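Local structure of uncharacterized protein (Bacteroides fragilis, 3EUR) at residues N13-Y16 against V22-T25; E32-F37 against K122-L127; L101-K104 against D110-A113. The protein is of unknown function but has a thioredoxin-like fold, consistent with, though not proof of, a part in thiol-disulfide chemistry. One frame throughout, in Å; residues are numbered along the deposited sequence.

Contact 1 (N13-Y16 against V22-T25); sequences NFTY and VKGT
Tyr16 and Gly24 form the hydrogen-bonded pair of a beta hairpin, strands 15-18 and 23-25, that closes one side of the mixed sheet of this thioredoxin-like protein; strand 23-25 is its outermost strand there. Val22 leads into the strand and gives the pairing little beyond its backbone. At Lys23 the CA-H faces Tyr16 O at 3.4 Å, a weak contact beside the true hydrogen bonds. The lysine chain bends at chi2 (-81°), passes the methyl of Thr15 at a distance and hydrogen-bonds through its ammonium to Thr17 OG1. Gly24 is held from both directions: Tyr16 N donates a hydrogen bond to Gly24 O at 2.8 Å, and Gly24 N donates one to Tyr16 O at 3.0 Å. With no side chain on the glycine, the Tyr16 ring can fold back over the strand, and Gly24 CA makes a CH-pi contact with it, 4.1 Å from the ring centroid and 20° off the normal. What brings the ring there is chi1 of 64°, which sets CG between the backbone N and the carbonyl carbon. Leu71 and Ile73 of strand 68-74 also pack on this tyrosine, so the ring belongs to the packing on that face of the sheet, reaching past neighbouring strand 94-97. Thr15 and Thr25 form an antiparallel non-hydrogen-bonded pair, and both side chains lie on the sheet face turned from the ring; Thr25 CG2 approaches Thr15 OG1 to 3.6 Å. Thr25 OG1 accepts from Gln28 N and is hydrogen-bonded to a water, which accepts from Asn13 ND2, while Asn13 OD1 takes the N-H of Tyr27, tying the hairpin to the chain just beyond. A second water donates to Thr25 O at 2.8 Å and lies 2.6 Å from Tyr16 OH.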
ATOM      1  N   ASN A  13      -6.281  -3.941  10.419  1.00  8.68           N
ATOM      2  CA  ASN A  13      -6.570  -4.883   9.370  1.00  8.56           C
ATOM      3  C   ASN A  13      -7.669  -4.411   8.468  1.00  8.99           C
ATOM      4  O   ASN A  13      -8.495  -3.534   8.828  1.00 10.87           O
ATOM      5  CB  ASN A  13      -6.980  -6.202   9.997  1.00  8.45           C
ATOM      6  CG  ASN A  13      -6.881  -7.399   9.098  1.00  8.63           C
ATOM      7  OD1 ASN A  13      -6.134  -7.391   8.128  1.00  8.97           O
ATOM      8  ND2 ASN A  13      -7.565  -8.508   9.498  1.00 11.24           N
ATOM      9  N   PHE A  14      -7.725  -4.995   7.261  1.00  8.87           N
ATOM     10  CA  PHE A  14      -8.793  -4.789   6.307  1.00  9.43           C
ATOM     11  C   PHE A  14      -8.767  -5.903   5.292  1.00  9.40           C
ATOM     12  O   PHE A  14      -7.729  -6.526   5.102  1.00  9.47           O
ATOM     13  CB  PHE A  14      -8.679  -3.391   5.649  1.00 10.99           C
ATOM     14  CG  PHE A  14      -7.400  -3.211   4.889  1.00 10.01           C
ATOM     15  CD1 PHE A  14      -7.253  -3.654   3.584  1.00 10.38           C
ATOM     16  CD2 PHE A  14      -6.294  -2.640   5.518  1.00 11.26           C
ATOM     17  CE1 PHE A  14      -6.046  -3.529   2.922  1.00 12.01           C
ATOM     18  CE2 PHE A  14      -5.109  -2.519   4.819  1.00 11.50           C
ATOM     19  CZ  PHE A  14      -5.000  -2.954   3.563  1.00 12.72           C
ATOM     20  N   THR A  15      -9.896  -6.088   4.620  1.00 10.16           N
ATOM     21  CA  THR A  15     -10.042  -7.007   3.508  1.00 11.65           C
ATOM     22  C   THR A  15      -9.914  -6.279   2.179  1.00 10.99           C
ATOM     23  O   THR A  15     -10.557  -5.259   1.936  1.00 14.81           O
ATOM     24  CB  THR A  15     -11.391  -7.733   3.541  1.00 12.52           C
ATOM     25  OG1 THR A  15     -11.461  -8.510   4.720  1.00 15.08           O
ATOM     26  CG2 THR A  15     -11.553  -8.677   2.322  1.00 15.74           C
ATOM     27  N   TYR A  16      -9.073  -6.776   1.316  1.00 11.46           N
ATOM     28  CA  TYR A  16      -8.938  -6.301  -0.035  1.00 11.77           C
ATOM     29  C   TYR A  16      -9.454  -7.329  -1.022  1.00 12.16           C
ATOM     30  O   TYR A  16      -9.467  -8.529  -0.730  1.00 13.03           O
ATOM     31  CB  TYR A  16      -7.483  -5.909  -0.355  1.00 12.57           C
ATOM     32  CG  TYR A  16      -6.484  -7.008  -0.314  1.00 11.97           C
ATOM     33  CD1 TYR A  16      -6.301  -7.842  -1.377  1.00 13.73           C
ATOM     34  CD2 TYR A  16      -5.717  -7.247   0.835  1.00 11.38           C
ATOM     35  CE1 TYR A  16      -5.395  -8.875  -1.333  1.00 13.65           C
ATOM     36  CE2 TYR A  16      -4.831  -8.283   0.872  1.00 11.44           C
ATOM     37  CZ  TYR A  16      -4.671  -9.096  -0.206  1.00 12.70           C
ATOM     38  OH  TYR A  16      -3.775 -10.132  -0.139  1.00 14.15           O
ATOM     39  N   VAL A  22     -10.355 -12.526  -6.001  1.00 16.25           N
ATOM     40  CA  VAL A  22      -9.779 -13.131  -4.821  1.00 16.33           C
ATOM     41  C   VAL A  22      -9.798 -12.105  -3.644  1.00 15.37           C
ATOM     42  O   VAL A  22      -9.514 -10.914  -3.843  1.00 15.71           O
ATOM     43  CB  VAL A  22      -8.364 -13.584  -5.160  1.00 17.62           C
ATOM     44  CG1 VAL A  22      -7.549 -13.871  -3.902  1.00 20.73           C
ATOM     45  CG2 VAL A  22      -8.426 -14.795  -6.119  1.00 19.78           C
ATOM     46  N   LYS A  23     -10.124 -12.591  -2.443  1.00 13.78           N
ATOM     47  CA  LYS A  23     -10.125 -11.794  -1.189  1.00 15.16           C
ATOM     48  C   LYS A  23      -8.931 -12.153  -0.326  1.00 13.14           C
ATOM     49  O   LYS A  23      -8.600 -13.337  -0.182  1.00 14.99           O
ATOM     50  CB  LYS A  23     -11.328 -12.098  -0.291  1.00 18.56           C
ATOM     51  CG  LYS A  23     -12.652 -12.174  -0.910  1.00 22.95           C
ATOM     52  CD  LYS A  23     -13.144 -10.773  -1.082  1.00 23.39           C
ATOM     53  CE  LYS A  23     -14.445 -10.684  -1.808  1.00 25.00           C
ATOM     54  NZ  LYS A  23     -14.797  -9.268  -2.030  1.00 22.39           N
ATOM     55  N   GLY A  24      -8.357 -11.153   0.318  1.00 12.22           N
ATOM     56  CA  GLY A  24      -7.356 -11.363   1.333  1.00 11.64           C
ATOM     57  C   GLY A  24      -7.366 -10.253   2.307  1.00  9.79           C
ATOM     58  O   GLY A  24      -8.103  -9.290   2.116  1.00 11.89           O
ATOM     59  N   THR A  25      -6.637 -10.414   3.397  1.00  9.36           N
ATOM     60  CA  THR A  25      -6.552  -9.386   4.385  1.00  8.65           C
ATOM     61  C   THR A  25      -5.125  -8.919   4.585  1.00  7.70           C
ATOM     62  O   THR A  25      -4.156  -9.632   4.324  1.00  8.78           O
ATOM     63  CB  THR A  25      -7.139  -9.824   5.748  1.00 10.23           C
ATOM     64  OG1 THR A  25      -6.208 -10.724   6.343  1.00  9.32           O
ATOM     65  CG2 THR A  25      -8.541 -10.474   5.594  1.00 11.20           C
TER
HETATM   66  O   HOH W   1      -7.230 -11.408   8.789  1.00 16.07           O
HETATM   67  O   HOH W   2      -3.479 -11.347   2.189  1.00 10.55           O

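Contact 2 (E32-F37 against K122-L127); sequences EYTLLF and KNKTVL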
ATOM      1  N   GLU A  32       8.357 -10.013   4.856  1.00  6.81           N
ATOM      2  CA  GLU A  32       9.228  -9.466   5.902  1.00  6.84           C
ATOM      3  C   GLU A  32       8.932  -7.968   6.100  1.00  6.62           C
ATOM      4  O   GLU A  32       8.927  -7.489   7.231  1.00  7.34           O
ATOM      5  CB  GLU A  32      10.685  -9.709   5.573  1.00  7.50           C
ATOM      6  CG  GLU A  32      11.623  -9.256   6.687  1.00  8.30           C
ATOM      7  CD  GLU A  32      13.090  -9.420   6.362  1.00  8.45           C
ATOM      8  OE1 GLU A  32      13.437  -9.268   5.199  1.00  8.85           O
ATOM      9  OE2 GLU A  32      13.874  -9.714   7.303  1.00 13.79           O
ATOM     10  N   TYR A  33       8.707  -7.270   5.000  1.00  6.80           N
ATOM     11  CA  TYR A  33       8.267  -5.872   5.013  1.00  6.66           C
ATOM     12  C   TYR A  33       7.087  -5.750   4.089  1.00  6.21           C
ATOM     13  O   TYR A  33       7.180  -6.149   2.907  1.00  6.73           O
ATOM     14  CB  TYR A  33       9.372  -4.920   4.489  1.00  7.57           C
ATOM     15  CG  TYR A  33      10.611  -4.925   5.303  1.00  7.54           C
ATOM     16  CD1 TYR A  33      10.783  -4.034   6.348  1.00  9.85           C
ATOM     17  CD2 TYR A  33      11.640  -5.801   5.033  1.00  9.22           C
ATOM     18  CE1 TYR A  33      11.952  -4.019   7.082  1.00 11.54           C
ATOM     19  CE2 TYR A  33      12.795  -5.797   5.762  1.00  9.63           C
ATOM     20  CZ  TYR A  33      12.977  -4.908   6.791  1.00  9.97           C
ATOM     21  OH  TYR A  33      14.131  -4.892   7.521  1.00 15.27           O
ATOM     22  N   THR A  34       5.997  -5.124   4.549  1.00  6.68           N
ATOM     23  CA  THR A  34       4.913  -4.754   3.681  1.00  6.80           C
ATOM     24  C   THR A  34       4.957  -3.240   3.459  1.00  6.78           C
ATOM     25  O   THR A  34       4.998  -2.480   4.436  1.00  7.47           O
ATOM     26  CB  THR A  34       3.529  -5.152   4.254  1.00  7.17           C
ATOM     27  OG1 THR A  34       3.431  -6.557   4.357  1.00  8.40           O
ATOM     28  CG2 THR A  34       2.402  -4.626   3.427  1.00  8.47           C
ATOM     29  N   LEU A  35       4.957  -2.814   2.208  1.00  6.39           N
ATOM     30  CA  LEU A  35       4.801  -1.418   1.875  1.00  6.23           C
ATOM     31  C   LEU A  35       3.355  -1.206   1.441  1.00  7.19           C
ATOM     32  O   LEU A  35       2.964  -1.633   0.364  1.00  8.08           O
ATOM     33  CB  LEU A  35       5.783  -1.000   0.778  1.00  8.57           C
ATOM     34  CG  LEU A  35       5.823   0.501   0.462  1.00  8.99           C
ATOM     35  CD1 LEU A  35       6.136   1.339   1.703  1.00  9.96           C
ATOM     36  CD2 LEU A  35       6.899   0.733  -0.635  1.00 14.07           C
ATOM     37  N   LEU A  36       2.563  -0.671   2.368  1.00  7.26           N
ATOM     38  CA  LEU A  36       1.175  -0.419   2.133  1.00  7.83           C
ATOM     39  C   LEU A  36       1.026   0.937   1.433  1.00  8.27           C
ATOM     40  O   LEU A  36       1.485   1.945   1.943  1.00  9.07           O
ATOM     41  CB  LEU A  36       0.419  -0.412   3.482  1.00  9.23           C
ATOM     42  CG  LEU A  36      -1.071  -0.080   3.435  1.00  9.48           C
ATOM     43  CD1 LEU A  36      -1.827  -1.149   2.658  1.00 11.21           C
ATOM     44  CD2 LEU A  36      -1.632   0.023   4.825  1.00 11.97           C
ATOM     45  N   PHE A  37       0.437   0.895   0.252  1.00  8.51           N
ATOM     46  CA  PHE A  37       0.333   2.022  -0.643  1.00  9.07           C
ATOM     47  C   PHE A  37      -1.136   2.352  -0.868  1.00  9.34           C
ATOM     48  O   PHE A  37      -1.792   1.704  -1.662  1.00  9.81           O
ATOM     49  CB  PHE A  37       1.106   1.677  -1.917  1.00 10.16           C
ATOM     50  CG  PHE A  37       0.954   2.639  -3.079  1.00 10.00           C
ATOM     51  CD1 PHE A  37       0.650   3.995  -2.935  1.00 11.23           C
ATOM     52  CD2 PHE A  37       1.213   2.180  -4.365  1.00 13.33           C
ATOM     53  CE1 PHE A  37       0.543   4.808  -4.040  1.00 12.39           C
ATOM     54  CE2 PHE A  37       1.103   3.001  -5.462  1.00 14.37           C
ATOM     55  CZ  PHE A  37       0.785   4.322  -5.297  1.00 13.12           C
ATOM     56  N   LYS A 122       7.042  -7.699   9.667  1.00  7.12           N
ATOM     57  CA  LYS A 122       6.435  -8.985   9.365  1.00  7.82           C
ATOM     58  C   LYS A 122       5.131  -9.210  10.108  1.00  7.39           C
ATOM     59  O   LYS A 122       4.268  -9.951   9.633  1.00  8.46           O
ATOM     60  CB  LYS A 122       7.386 -10.152   9.610  1.00  8.56           C
ATOM     61  CG  LYS A 122       7.763 -10.396  11.024  1.00  8.67           C
ATOM     62  CD  LYS A 122       8.720 -11.543  11.190  1.00 10.46           C
ATOM     63  CE  LYS A 122       8.975 -11.844  12.641  1.00 15.54           C
ATOM     64  NZ  LYS A 122       9.869 -13.007  12.812  1.00 20.44           N
ATOM     65  N   ASN A 123       5.016  -8.604  11.285  1.00  7.12           N
ATOM     66  CA  ASN A 123       3.825  -8.695  12.137  1.00  7.25           C
ATOM     67  C   ASN A 123       2.835  -7.580  11.892  1.00  7.61           C
ATOM     68  O   ASN A 123       1.859  -7.456  12.601  1.00  9.43           O
ATOM     69  CB  ASN A 123       4.223  -8.710  13.595  1.00  8.37           C
ATOM     70  CG  ASN A 123       5.197  -9.817  13.936  1.00 10.33           C
ATOM     71  OD1 ASN A 123       6.246  -9.558  14.617  1.00 14.99           O
ATOM     72  ND2 ASN A 123       4.904 -10.999  13.560  1.00  9.75           N
ATOM     73  N   LYS A 124       3.113  -6.733  10.911  1.00  7.21           N
ATOM     74  CA  LYS A 124       2.284  -5.561  10.585  1.00  7.09           C
ATOM     75  C   LYS A 124       2.413  -4.436  11.620  1.00  7.13           C
ATOM     76  O   LYS A 124       1.584  -3.528  11.627  1.00  8.18           O
ATOM     77  CB  LYS A 124       0.839  -5.895  10.260  1.00  7.37           C
ATOM     78  CG  LYS A 124       0.725  -7.040   9.242  1.00  7.98           C
ATOM     79  CD  LYS A 124       1.409  -6.767   7.910  1.00  7.55           C
ATOM     80  CE  LYS A 124       1.303  -7.899   6.906  1.00  8.32           C
ATOM     81  NZ  LYS A 124       2.068  -9.109   7.288  1.00  8.08           N
ATOM     82  N   THR A 125       3.483  -4.459  12.382  1.00  7.72           N
ATOM     83  CA  THR A 125       3.824  -3.307  13.223  1.00  8.01           C
ATOM     84  C   THR A 125       4.300  -2.167  12.317  1.00  7.50           C
ATOM     85  O   THR A 125       5.092  -2.370  11.408  1.00  7.54           O
ATOM     86  CB  THR A 125       4.911  -3.675  14.231  1.00  8.63           C
ATOM     87  OG1 THR A 125       4.452  -4.749  15.036  1.00 11.38           O
ATOM     88  CG2 THR A 125       5.319  -2.497  15.141  1.00 11.44           C
ATOM     89  N   VAL A 126       3.833  -0.952  12.620  1.00  7.78           N
ATOM     90  CA  VAL A 126       4.163   0.214  11.852  1.00  7.27           C
ATOM     91  C   VAL A 126       5.592   0.642  12.113  1.00  7.19           C
ATOM     92  O   VAL A 126       5.942   1.036  13.211  1.00  8.80           O
ATOM     93  CB  VAL A 126       3.174   1.376  12.111  1.00  8.07           C
ATOM     94  CG1 VAL A 126       3.604   2.625  11.373  1.00  9.48           C
ATOM     95  CG2 VAL A 126       1.775   0.980  11.765  1.00  8.61           C
ATOM     96  N   LEU A 127       6.419   0.576  11.072  1.00  7.63           N
ATOM     97  CA  LEU A 127       7.789   1.086  11.044  1.00  8.28           C
ATOM     98  C   LEU A 127       7.841   2.527  10.588  1.00  8.14           C
ATOM     99  O   LEU A 127       8.679   3.301  11.084  1.00  9.53           O
ATOM    100  CB  LEU A 127       8.667   0.215  10.165  1.00  8.21           C
ATOM    101  CG  LEU A 127       8.766  -1.276  10.515  1.00  8.20           C
ATOM    102  CD1 LEU A 127       9.587  -1.999   9.489  1.00  8.73           C
ATOM    103  CD2 LEU A 127       9.256  -1.468  11.942  1.00 10.44           C
TER
HETATM  104  O   HOH W   3       9.983  -7.795   9.664  1.00 13.57           O
HETATM  105  O   HOH W   4       4.506  -7.760   6.592  1.00  7.68           O
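Glu32 and Thr34 are linked to the turn at 122-127 by bridging waters, and Tyr33 by its ring edge, at the point where strand 33-38 enters the sheet of the thioredoxin-like fold. The turn links the antiparallel strands 116-120 and 126-131; because 116-120 lies between 33-38 and 126-131 in the sheet, the meeting takes place at the strand ends. Glu32 O and Lys122 N come close but are badly angled for a direct bond. One water mends this, donating a hydrogen bond to Glu32 O at 2.7 Å and accepting one from Lys122 N at 2.9 Å. A second accepts from Thr34 OG1 at 2.8 Å and from the Lys124 ammonium. Bends at chi2 and chi4 (-59° and -68°) curl the Lys124 chain back toward its own turn, where NZ binds Phe29 O and, weakly, Lys122 O; with two carbonyls and a water as partners, the charge of this buried residue is probably offset in part. The apolar side-chain contact lies at the other end of the turn. There Leu127, whose side chain crosses that of Tyr33 at about a right angle, puts CD1 against the edge of the ring, 3.9 Å from Tyr33 CD1.

Contact 3 (L101-K104 against D110-A113); sequences LVIK and DLRA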
ATOM      1  N   LEU A 101     -15.875  -0.717   1.391  1.00 19.04           N
ATOM      2  CA  LEU A 101     -15.531   0.630   1.871  1.00 17.45           C
ATOM      3  C   LEU A 101     -15.352   0.698   3.387  1.00 17.06           C
ATOM      4  O   LEU A 101     -15.739   1.661   4.061  1.00 18.68           O
ATOM      5  CB  LEU A 101     -16.590   1.648   1.418  1.00 18.80           C
ATOM      6  CG  LEU A 101     -16.851   1.614  -0.084  1.00 19.29           C
ATOM      7  CD1 LEU A 101     -18.061   2.531  -0.393  1.00 23.30           C
ATOM      8  CD2 LEU A 101     -15.622   2.015  -0.910  1.00 21.36           C
ATOM      9  N   VAL A 102     -14.735  -0.312   3.949  1.00 17.04           N
ATOM     10  CA  VAL A 102     -14.507  -0.420   5.367  1.00 16.92           C
ATOM     11  C   VAL A 102     -13.514   0.611   5.898  1.00 15.65           C
ATOM     12  O   VAL A 102     -13.713   1.216   6.943  1.00 17.21           O
ATOM     13  CB  VAL A 102     -14.188  -1.861   5.755  1.00 16.89           C
ATOM     14  CG1 VAL A 102     -13.978  -1.963   7.217  1.00 17.44           C
ATOM     15  CG2 VAL A 102     -15.305  -2.836   5.291  1.00 21.01           C
ATOM     16  N   ILE A 103     -12.423   0.811   5.174  1.00 14.47           N
ATOM     17  CA  ILE A 103     -11.437   1.773   5.611  1.00 13.51           C
ATOM     18  C   ILE A 103     -12.069   3.161   5.780  1.00 14.60           C
ATOM     19  O   ILE A 103     -11.855   3.807   6.806  1.00 14.92           O
ATOM     20  CB  ILE A 103     -10.206   1.822   4.668  1.00 13.47           C
ATOM     21  CG1 ILE A 103      -9.426   0.494   4.689  1.00 13.52           C
ATOM     22  CG2 ILE A 103      -9.326   2.993   5.035  1.00 13.66           C
ATOM     23  CD1 ILE A 103      -8.439   0.327   3.558  1.00 14.23           C
ATOM     24  N   LYS A 104     -12.859   3.565   4.800  1.00 15.13           N
ATOM     25  CA  LYS A 104     -13.570   4.848   4.918  1.00 18.46           C
ATOM     26  C   LYS A 104     -14.622   4.794   5.998  1.00 18.98           C
ATOM     27  O   LYS A 104     -14.675   5.670   6.890  1.00 21.45           O
ATOM     28  CB  LYS A 104     -14.349   5.073   3.648  1.00 20.86           C
ATOM     29  CG  LYS A 104     -13.563   5.572   2.586  1.00 24.07           C
ATOM     30  CD  LYS A 104     -14.440   5.860   1.291  1.00 27.73           C
ATOM     31  CE  LYS A 104     -14.670   7.293   1.073  1.00 29.76           C
ATOM     32  NZ  LYS A 104     -14.631   7.609  -0.404  1.00 29.74           N
ATOM     33  N   ASP A 110      -6.268   7.353   7.931  1.00 11.65           N
ATOM     34  CA  ASP A 110      -6.443   8.744   7.505  1.00 11.81           C
ATOM     35  C   ASP A 110      -6.229   8.798   6.004  1.00 11.21           C
ATOM     36  O   ASP A 110      -5.140   8.478   5.536  1.00 13.80           O
ATOM     37  CB  ASP A 110      -5.421   9.609   8.220  1.00 13.02           C
ATOM     38  CG  ASP A 110      -5.511  11.079   7.906  1.00 14.39           C
ATOM     39  OD1 ASP A 110      -6.364  11.524   7.121  1.00 14.52           O
ATOM     40  OD2 ASP A 110      -4.679  11.820   8.469  1.00 17.19           O
ATOM     41  N   LEU A 111      -7.251   9.204   5.250  1.00 11.09           N
ATOM     42  CA  LEU A 111      -7.231   9.241   3.816  1.00 11.08           C
ATOM     43  C   LEU A 111      -7.074  10.652   3.252  1.00 11.54           C
ATOM     44  O   LEU A 111      -7.134  10.844   2.050  1.00 12.53           O
ATOM     45  CB  LEU A 111      -8.500   8.583   3.261  1.00 11.56           C
ATOM     46  CG  LEU A 111      -8.727   7.136   3.656  1.00 11.44           C
ATOM     47  CD1 LEU A 111      -9.989   6.629   3.027  1.00 12.50           C
ATOM     48  CD2 LEU A 111      -7.532   6.263   3.284  1.00 12.73           C
ATOM     49  N   ARG A 112      -6.897  11.660   4.107  1.00 11.43           N
ATOM     50  CA  ARG A 112      -6.961  13.037   3.627  1.00 12.03           C
ATOM     51  C   ARG A 112      -5.893  13.338   2.613  1.00 13.26           C
ATOM     52  O   ARG A 112      -6.119  14.156   1.731  1.00 15.17           O
ATOM     53  CB  ARG A 112      -6.874  14.008   4.773  1.00 11.56           C
ATOM     54  CG  ARG A 112      -8.143  13.986   5.586  1.00 11.99           C
ATOM     55  CD  ARG A 112      -8.025  14.863   6.827  1.00 13.49           C
ATOM     56  NE  ARG A 112      -7.043  14.282   7.727  1.00 14.09           N
ATOM     57  CZ  ARG A 112      -6.556  14.845   8.821  1.00 16.62           C
ATOM     58  NH1 ARG A 112      -6.945  16.060   9.153  1.00 19.66           N
ATOM     59  NH2 ARG A 112      -5.666  14.192   9.539  1.00 19.42           N
ATOM     60  N   ALA A 113      -4.721  12.728   2.765  1.00 14.18           N
ATOM     61  CA  ALA A 113      -3.590  13.071   1.924  1.00 16.13           C
ATOM     62  C   ALA A 113      -3.090  11.956   1.047  1.00 15.90           C
ATOM     63  O   ALA A 113      -1.890  11.887   0.736  1.00 16.90           O
ATOM     64  CB  ALA A 113      -2.423  13.548   2.822  1.00 17.98           C
TER
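Leu111, in the loop between helix 102-105 and strand 116-120 of the thioredoxin-like fold, reaches across to the short helix with both of its methyl groups. The apolar part of the contact is this one fork. Leu111 CD1 lies 3.8 Å from Lys104 CG, on the aliphatic start of the lysine, and Leu111 CD2 lies 4.1 Å from Ile103 CG2; the leucine crosses each partner at about a right angle. Pro75 also packs on Leu111, and Ile103 goes on to touch Phe14, so the fork connects the loop with the neighbourhood of the N-terminal hairpin.

Charged and polar groups work on each side separately. The Lys104 chain is bent at chi3 and chi4, and its ammonium forms salt bridges with Glu77 and Asp76. At the start of the helix the two carboxylate oxygens of Asp98 accept from the N-H groups of Val102 and Ile103. The loop is braced by an Asx turn, in which Arg112 N donates to Asp110 OD1 at 3.1 Å. Arg112 NE reaches the same oxygen from the opposite face of the carboxylate plane, and Arg112 NH2 binds OD2. This bidentate, side-on salt bridge holds the two residues flanking Leu111 in sequence against each other. Both oxygens lie in the guanidinium plane, but the carboxylate is tilted to it: Arg112 NH2 meets Asp110 OD2 from above the carboxylate plane, at 2.8 Å.

Along the chain contact 1 closes before either of the others opens, while contact 3 is nested in the 84-residue span that contact 2 bridges. Contacts 1 and 2 share the mixed sheet, their centres 15 Å apart. Contact 3 joins helix 102-105 to the loop that leads into sheet strand 116-120, its centre 15 Å from that of contact 1 and 18 Å from that of contact 2. Phe14 of contact 1 touches both of the others, its CZ on Leu36 CD1 and its CG on Ile103 CD1. One buried phenylalanine thus packs the N-terminal hairpin on strand 33-38 and helix 102-105, connecting contacts 2 and 3, whose nearest atoms stay about 7 Å apart.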